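Local coordinates for protein phosphopantothenoylcysteine decarboxylase (Cryptococcus neoformans, PDB 6EOA) that binds flavin mononucleotide and probably decarboxylates phosphopantothenoylcysteine in coenzyme A biosynthesis, at residues V65-Q79 against G98-D110. Residues are numbered along the deposited sequence; the frame is centred on the assembly and turned at random.
Sequences VQVVATKASTYFYSQ and GEHFGVRVWTDED. With FMN (flavin mononucleotide), chain B.
V67 and V68 pair in parallel with V105 and W106, joining the short edge strand 105-106 to strand 63-69. Two backbone bonds bracket V68: W106 N gives to V67 O (2.8 Å), and A69 N to W106 O in an almost straight bond (2.9 Å, N-H...O 175°). Past the paired residues a water continues the join, donating to A69 O and accepting from D108 N; a second links K71 N to D108 OD2.

Two glutamine side chains add polar grips. The amide of Q79, first residue of helix 79-89, spans the backbone at the start of the edge strand, on either side of R104: OE1 takes V105 N on a lone pair, in the carbonyl plane (2.9 Å), while NE2 donates to V103 O (3.1 Å). Its CG, anti to the backbone N (chi1 173°), lies over one face of the H100 imidazole, 3.7 Å from the centroid, in a CH-pi contact, and the amide stacks 19° from the ring plane. D83 binds both H100 ND1 and Q79 NE2, fixing the pair. Q66 bends at chi2 to bring OE1 to W106 NE1 (3.1 Å), amide and indole planes steeply inclined.

Apolar contacts line the face bearing V67 and V105: V105 CG1 meets A69 CB (3.8 Å), and V67 CG2 meets V103 CG1. V54 of helix 50-59 and V82 of helix 79-89 cover this side.

The contact closes a beta-alpha-beta unit of the Rossmann-like flavoprotein fold. Just past strand 63-69, T70 OG1 donates to the flavin phosphate (2.7 Å). The two-residue strand pairing is supplemented by the Q79 and Q66 amides and by valine packing.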
loop_
_atom_site.group_PDB
_atom_site.type_symbol
_atom_site.label_atom_id
_atom_site.label_comp_id
_atom_site.label_asym_id
_atom_site.label_seq_id
_atom_site.Cartn_x
_atom_site.Cartn_y
_atom_site.Cartn_z
ATOM N N VAL A 65 0.215 -5.776 -28.714
ATOM C CA VAL A 65 0.032 -5.114 -27.434
ATOM C C VAL A 65 -0.650 -6.019 -26.415
ATOM O O VAL A 65 -1.599 -6.737 -26.732
ATOM C CB VAL A 65 -0.779 -3.801 -27.593
ATOM C CG1 VAL A 65 -2.131 -4.068 -28.242
ATOM C CG2 VAL A 65 -0.941 -3.101 -26.254
ATOM N N GLN A 66 -0.129 -6.001 -25.194
ATOM C CA GLN A 66 -0.810 -6.607 -24.064
ATOM C C GLN A 66 -1.068 -5.521 -23.026
ATOM O O GLN A 66 -0.298 -4.567 -22.909
ATOM C CB GLN A 66 0.011 -7.755 -23.476
ATOM C CG GLN A 66 0.005 -9.009 -24.342
ATOM C CD GLN A 66 -1.400 -9.485 -24.661
ATOM O OE1 GLN A 66 -2.218 -9.695 -23.761
ATOM N NE2 GLN A 66 -1.690 -9.657 -25.946
ATOM N N VAL A 67 -2.159 -5.659 -22.284
ATOM C CA VAL A 67 -2.587 -4.608 -21.372
ATOM C C VAL A 67 -2.600 -5.075 -19.921
ATOM O O VAL A 67 -3.141 -6.134 -19.605
ATOM C CB VAL A 67 -3.990 -4.099 -21.742
ATOM C CG1 VAL A 67 -4.455 -3.024 -20.761
ATOM C CG2 VAL A 67 -3.998 -3.576 -23.170
ATOM N N VAL A 68 -2.000 -4.274 -19.045
ATOM C CA VAL A 68 -2.079 -4.503 -17.607
ATOM C C VAL A 68 -2.843 -3.367 -16.945
ATOM O O VAL A 68 -2.456 -2.204 -17.051
ATOM C CB VAL A 68 -0.686 -4.615 -16.971
ATOM C CG1 VAL A 68 -0.803 -4.688 -15.445
ATOM C CG2 VAL A 68 0.047 -5.825 -17.527
ATOM N N ALA A 69 -3.935 -3.704 -16.271
ATOM C CA ALA A 69 -4.774 -2.695 -15.641
ATOM C C ALA A 69 -4.716 -2.807 -14.126
ATOM O O ALA A 69 -4.932 -3.877 -13.568
ATOM C CB ALA A 69 -6.211 -2.823 -16.123
ATOM N N THR A 70 -4.411 -1.699 -13.463
ATOM C CA THR A 70 -4.543 -1.642 -12.018
ATOM C C THR A 70 -6.032 -1.674 -11.703
ATOM O O THR A 70 -6.856 -1.420 -12.588
ATOM C CB THR A 70 -3.902 -0.389 -11.433
ATOM O OG1 THR A 70 -4.666 0.766 -11.808
ATOM C CG2 THR A 70 -2.476 -0.233 -11.936
ATOM N N LYS A 71 -6.388 -1.992 -10.463
ATOM C CA LYS A 71 -7.803 -2.117 -10.124
ATOM C C LYS A 71 -8.543 -0.805 -10.370
ATOM O O LYS A 71 -9.656 -0.800 -10.887
ATOM C CB LYS A 71 -7.997 -2.555 -8.670
ATOM C CG LYS A 71 -9.470 -2.638 -8.296
ATOM C CD LYS A 71 -9.704 -2.822 -6.805
ATOM C CE LYS A 71 -11.115 -3.354 -6.551
ATOM N NZ LYS A 71 -11.572 -3.117 -5.149
ATOM N N ALA A 72 -7.914 0.304 -10.004
ATOM C CA ALA A 72 -8.522 1.617 -10.184
ATOM C C ALA A 72 -8.780 1.946 -11.660
ATOM O O ALA A 72 -9.781 2.574 -11.989
ATOM C CB ALA A 72 -7.643 2.690 -9.553
ATOM N N SER A 73 -7.881 1.521 -12.546
ATOM C CA SER A 73 -8.016 1.849 -13.961
ATOM C C SER A 73 -9.205 1.131 -14.586
ATOM O O SER A 73 -9.772 1.598 -15.577
ATOM C CB SER A 73 -6.741 1.498 -14.730
ATOM O OG SER A 73 -6.650 0.106 -14.963
ATOM N N THR A 74 -9.591 0.002 -13.998
ATOM C CA THR A 74 -10.713 -0.775 -14.519
ATOM C C THR A 74 -12.046 -0.060 -14.318
ATOM O O THR A 74 -13.062 -0.465 -14.877
ATOM C CB THR A 74 -10.795 -2.166 -13.860
ATOM O OG1 THR A 74 -11.037 -2.019 -12.453
ATOM C CG2 THR A 74 -9.505 -2.943 -14.085
ATOM N N TYR A 75 -12.041 0.997 -13.508
ATOM C CA TYR A 75 -13.231 1.821 -13.317
ATOM C C TYR A 75 -13.470 2.767 -14.489
ATOM O O TYR A 75 -14.571 3.288 -14.653
ATOM C CB TYR A 75 -13.122 2.640 -12.031
ATOM C CG TYR A 75 -13.429 1.872 -10.768
ATOM C CD1 TYR A 75 -14.738 1.739 -10.316
ATOM C CD2 TYR A 75 -12.410 1.294 -10.014
ATOM C CE1 TYR A 75 -15.028 1.042 -9.153
ATOM C CE2 TYR A 75 -12.688 0.598 -8.846
ATOM C CZ TYR A 75 -14.001 0.474 -8.423
ATOM O OH TYR A 75 -14.286 -0.218 -7.267
ATOM N N PHE A 76 -12.441 2.995 -15.300
ATOM C CA PHE A 76 -12.535 3.995 -16.359
ATOM C C PHE A 76 -12.774 3.371 -17.732
ATOM O O PHE A 76 -13.150 4.069 -18.674
ATOM C CB PHE A 76 -11.274 4.859 -16.384
ATOM C CG PHE A 76 -11.028 5.603 -15.103
ATOM C CD1 PHE A 76 -11.636 6.825 -14.866
ATOM C CD2 PHE A 76 -10.192 5.080 -14.130
ATOM C CE1 PHE A 76 -11.415 7.512 -13.685
ATOM C CE2 PHE A 76 -9.966 5.759 -12.946
ATOM C CZ PHE A 76 -10.579 6.977 -12.723
ATOM N N TYR A 77 -12.564 2.062 -17.846
ATOM C CA TYR A 77 -12.832 1.355 -19.098
ATOM C C TYR A 77 -12.967 -0.149 -18.876
ATOM O O TYR A 77 -12.487 -0.689 -17.878
ATOM C CB TYR A 77 -11.734 1.641 -20.129
ATOM C CG TYR A 77 -10.410 0.954 -19.857
ATOM C CD1 TYR A 77 -10.016 -0.162 -20.592
ATOM C CD2 TYR A 77 -9.556 1.417 -18.865
ATOM C CE1 TYR A 77 -8.806 -0.793 -20.343
ATOM C CE2 TYR A 77 -8.345 0.794 -18.613
ATOM C CZ TYR A 77 -7.979 -0.308 -19.352
ATOM O OH TYR A 77 -6.776 -0.927 -19.100
ATOM N N SER A 78 -13.627 -0.815 -19.816
ATOM C CA SER A 78 -13.848 -2.255 -19.738
ATOM C C SER A 78 -13.165 -2.988 -20.889
ATOM O O SER A 78 -12.632 -2.364 -21.809
ATOM C CB SER A 78 -15.344 -2.562 -19.747
ATOM O OG SER A 78 -15.923 -2.163 -20.978
ATOM N N GLN A 79 -13.191 -4.315 -20.836
ATOM C CA GLN A 79 -12.620 -5.133 -21.897
ATOM C C GLN A 79 -13.361 -4.889 -23.205
ATOM O O GLN A 79 -12.772 -4.905 -24.286
ATOM C CB GLN A 79 -12.677 -6.616 -21.521
ATOM C CG GLN A 79 -12.251 -7.558 -22.632
ATOM C CD GLN A 79 -10.765 -7.494 -22.901
ATOM O OE1 GLN A 79 -9.950 -7.679 -21.995
ATOM N NE2 GLN A 79 -10.400 -7.226 -24.149
ATOM N N GLY A 98 -14.668 -12.514 -26.654
ATOM C CA GLY A 98 -14.448 -13.878 -27.080
ATOM C C GLY A 98 -12.957 -13.917 -26.810
ATOM O O GLY A 98 -12.523 -13.958 -25.656
ATOM N N GLU A 99 -12.171 -13.863 -27.882
ATOM C CA GLU A 99 -10.724 -13.990 -27.772
ATOM C C GLU A 99 -10.066 -12.613 -27.752
ATOM O O GLU A 99 -8.871 -12.497 -27.486
ATOM C CB GLU A 99 -10.164 -14.839 -28.916
ATOM C CG GLU A 99 -10.782 -16.230 -29.000
ATOM C CD GLU A 99 -10.803 -16.952 -27.659
ATOM O OE1 GLU A 99 -11.847 -17.548 -27.322
ATOM O OE2 GLU A 99 -9.777 -16.933 -26.946
ATOM N N HIS A 100 -10.860 -11.581 -28.036
ATOM C CA HIS A 100 -10.441 -10.178 -27.932
ATOM C C HIS A 100 -9.293 -9.805 -28.884
ATOM O O HIS A 100 -8.510 -8.900 -28.593
ATOM C CB HIS A 100 -10.048 -9.844 -26.486
ATOM C CG HIS A 100 -11.041 -10.309 -25.464
ATOM N ND1 HIS A 100 -12.395 -10.078 -25.578
ATOM C CD2 HIS A 100 -10.874 -10.987 -24.302
ATOM C CE1 HIS A 100 -13.019 -10.598 -24.536
ATOM N NE2 HIS A 100 -12.119 -11.154 -23.746
ATOM N N PHE A 101 -9.175 -10.549 -29.984
ATOM C CA PHE A 101 -8.380 -10.168 -31.168
ATOM C C PHE A 101 -6.829 -10.281 -31.272
ATOM O O PHE A 101 -6.300 -9.799 -32.271
ATOM C CB PHE A 101 -8.701 -8.709 -31.524
ATOM C CG PHE A 101 -10.076 -8.505 -32.080
ATOM C CD1 PHE A 101 -10.412 -9.005 -33.325
ATOM C CD2 PHE A 101 -11.028 -7.790 -31.369
ATOM C CE1 PHE A 101 -11.677 -8.815 -33.845
ATOM C CE2 PHE A 101 -12.296 -7.592 -31.886
ATOM C CZ PHE A 101 -12.620 -8.106 -33.127
ATOM N N GLY A 102 -6.068 -10.858 -30.339
ATOM C CA GLY A 102 -6.457 -11.287 -29.015
ATOM C C GLY A 102 -5.654 -10.357 -28.127
ATOM O O GLY A 102 -4.434 -10.482 -28.019
ATOM N N VAL A 103 -6.345 -9.403 -27.512
ATOM C CA VAL A 103 -5.716 -8.452 -26.607
ATOM C C VAL A 103 -6.476 -8.519 -25.287
ATOM O O VAL A 103 -7.491 -7.847 -25.106
ATOM C CB VAL A 103 -5.698 -6.995 -27.103
ATOM C CG1 VAL A 103 -4.981 -6.105 -26.098
ATOM C CG2 VAL A 103 -5.037 -6.905 -28.472
ATOM N N ARG A 104 -5.990 -9.340 -24.366
ATOM C CA ARG A 104 -6.640 -9.460 -23.072
ATOM C C ARG A 104 -6.150 -8.372 -22.125
ATOM O O ARG A 104 -4.961 -8.056 -22.076
ATOM C CB ARG A 104 -6.408 -10.851 -22.470
ATOM C CG ARG A 104 -6.072 -10.833 -20.986
ATOM C CD ARG A 104 -6.330 -12.181 -20.334
ATOM N NE ARG A 104 -7.752 -12.407 -20.084
ATOM C CZ ARG A 104 -8.230 -13.274 -19.195
ATOM N NH1 ARG A 104 -7.402 -14.008 -18.461
ATOM N NH2 ARG A 104 -9.542 -13.407 -19.038
ATOM N N VAL A 105 -7.090 -7.788 -21.394
ATOM C CA VAL A 105 -6.763 -6.854 -20.333
ATOM C C VAL A 105 -6.483 -7.642 -19.059
ATOM O O VAL A 105 -7.408 -8.154 -18.431
ATOM C CB VAL A 105 -7.906 -5.845 -20.089
ATOM C CG1 VAL A 105 -7.618 -4.995 -18.866
ATOM C CG2 VAL A 105 -8.124 -4.972 -21.325
ATOM N N TRP A 106 -5.207 -7.761 -18.697
ATOM C CA TRP A 106 -4.812 -8.509 -17.504
ATOM C C TRP A 106 -5.038 -7.695 -16.231
ATOM O O TRP A 106 -4.741 -6.497 -16.191
ATOM C CB TRP A 106 -3.339 -8.928 -17.584
ATOM C CG TRP A 106 -2.975 -9.787 -18.768
ATOM C CD1 TRP A 106 -2.394 -9.372 -19.935
ATOM C CD2 TRP A 106 -3.148 -11.206 -18.890
ATOM N NE1 TRP A 106 -2.201 -10.440 -20.776
ATOM C CE2 TRP A 106 -2.655 -11.576 -20.161
ATOM C CE3 TRP A 106 -3.672 -12.196 -18.053
ATOM C CZ2 TRP A 106 -2.673 -12.897 -20.611
ATOM C CZ3 TRP A 106 -3.689 -13.505 -18.502
ATOM C CH2 TRP A 106 -3.195 -13.844 -19.770
ATOM N N THR A 107 -5.547 -8.356 -15.194
ATOM C CA THR A 107 -5.739 -7.736 -13.885
ATOM C C THR A 107 -5.016 -8.537 -12.794
ATOM O O THR A 107 -4.491 -9.621 -13.063
ATOM C CB THR A 107 -7.234 -7.625 -13.525
ATOM O OG1 THR A 107 -7.800 -8.937 -13.421
ATOM C CG2 THR A 107 -7.990 -6.838 -14.599
ATOM N N ASP A 108 -4.990 -8.001 -11.572
ATOM C CA ASP A 108 -4.346 -8.672 -10.439
ATOM C C ASP A 108 -4.919 -10.070 -10.212
ATOM O O ASP A 108 -4.188 -11.003 -9.887
ATOM C CB ASP A 108 -4.495 -7.846 -9.153
ATOM C CG ASP A 108 -3.747 -6.531 -9.211
ATOM O OD1 ASP A 108 -2.730 -6.448 -9.929
ATOM O OD2 ASP A 108 -4.172 -5.574 -8.532
ATOM N N GLU A 109 -6.233 -10.197 -10.393
ATOM C CA GLU A 109 -6.942 -11.458 -10.186
ATOM C C GLU A 109 -6.361 -12.599 -11.024
ATOM O O GLU A 109 -6.237 -13.728 -10.543
ATOM C CB GLU A 109 -8.433 -11.292 -10.507
ATOM C CG GLU A 109 -9.259 -10.596 -9.420
ATOM C CD GLU A 109 -8.846 -9.152 -9.190
ATOM O OE1 GLU A 109 -8.512 -8.807 -8.035
ATOM O OE2 GLU A 109 -8.848 -8.363 -10.161
ATOM N N ASP A 110 -6.009 -12.302 -12.274
ATOM C CA ASP A 110 -5.495 -13.323 -13.188
ATOM C C ASP A 110 -4.202 -13.950 -12.682
ATOM O O ASP A 110 -3.920 -15.117 -12.951
ATOM C CB ASP A 110 -5.253 -12.733 -14.581
ATOM C CG ASP A 110 -6.509 -12.158 -15.198
ATOM O OD1 ASP A 110 -7.564 -12.820 -15.136
ATOM O OD2 ASP A 110 -6.441 -11.033 -15.732
HETATM N N1 FMN B . -5.333 10.041 -9.613
HETATM C C2 FMN B . -4.410 10.564 -10.497
HETATM O O2 FMN B . -3.210 10.530 -10.216
HETATM N N3 FMN B . -4.836 11.128 -11.687
HETATM C C4 FMN B . -6.181 11.172 -12.000
HETATM O O4 FMN B . -6.549 11.673 -13.063
HETATM C C4A FMN B . -7.116 10.643 -11.110
HETATM N N5 FMN B . -8.466 10.678 -11.406
HETATM C C5A FMN B . -9.384 10.146 -10.519
HETATM C C6 FMN B . -10.744 10.174 -10.817
HETATM C C7 FMN B . -11.669 9.640 -9.926
HETATM C C7M FMN B . -13.136 9.675 -10.248
HETATM C C8 FMN B . -11.229 9.074 -8.732
HETATM C C8M FMN B . -12.207 8.494 -7.752
HETATM C C9 FMN B . -9.872 9.045 -8.435
HETATM C C9A FMN B . -8.948 9.580 -9.325
HETATM N N10 FMN B . -7.597 9.546 -9.028
HETATM C C10 FMN B . -6.680 10.077 -9.913
HETATM C "C1'" FMN B . -7.122 8.939 -7.741
HETATM C "C2'" FMN B . -6.698 7.492 -7.973
HETATM O "O2'" FMN B . -7.649 6.808 -8.766
HETATM C "C3'" FMN B . -6.526 6.775 -6.642
HETATM O "O3'" FMN B . -5.410 7.336 -5.988
HETATM C "C4'" FMN B . -6.312 5.281 -6.862
HETATM O "O4'" FMN B . -6.455 4.581 -5.644
HETATM C "C5'" FMN B . -4.927 5.031 -7.441
HETATM O "O5'" FMN B . -4.828 3.690 -7.863
HETATM P P FMN B . -3.701 3.262 -8.938
HETATM O O1P FMN B . -2.358 3.228 -8.244
HETATM O O2P FMN B . -3.635 4.233 -10.096
HETATM O O3P FMN B . -4.053 1.894 -9.458
HETATM O O HOH W 1 -5.704 -5.192 -11.504
HETATM O O HOH W 2 -4.210 -3.059 -8.724
#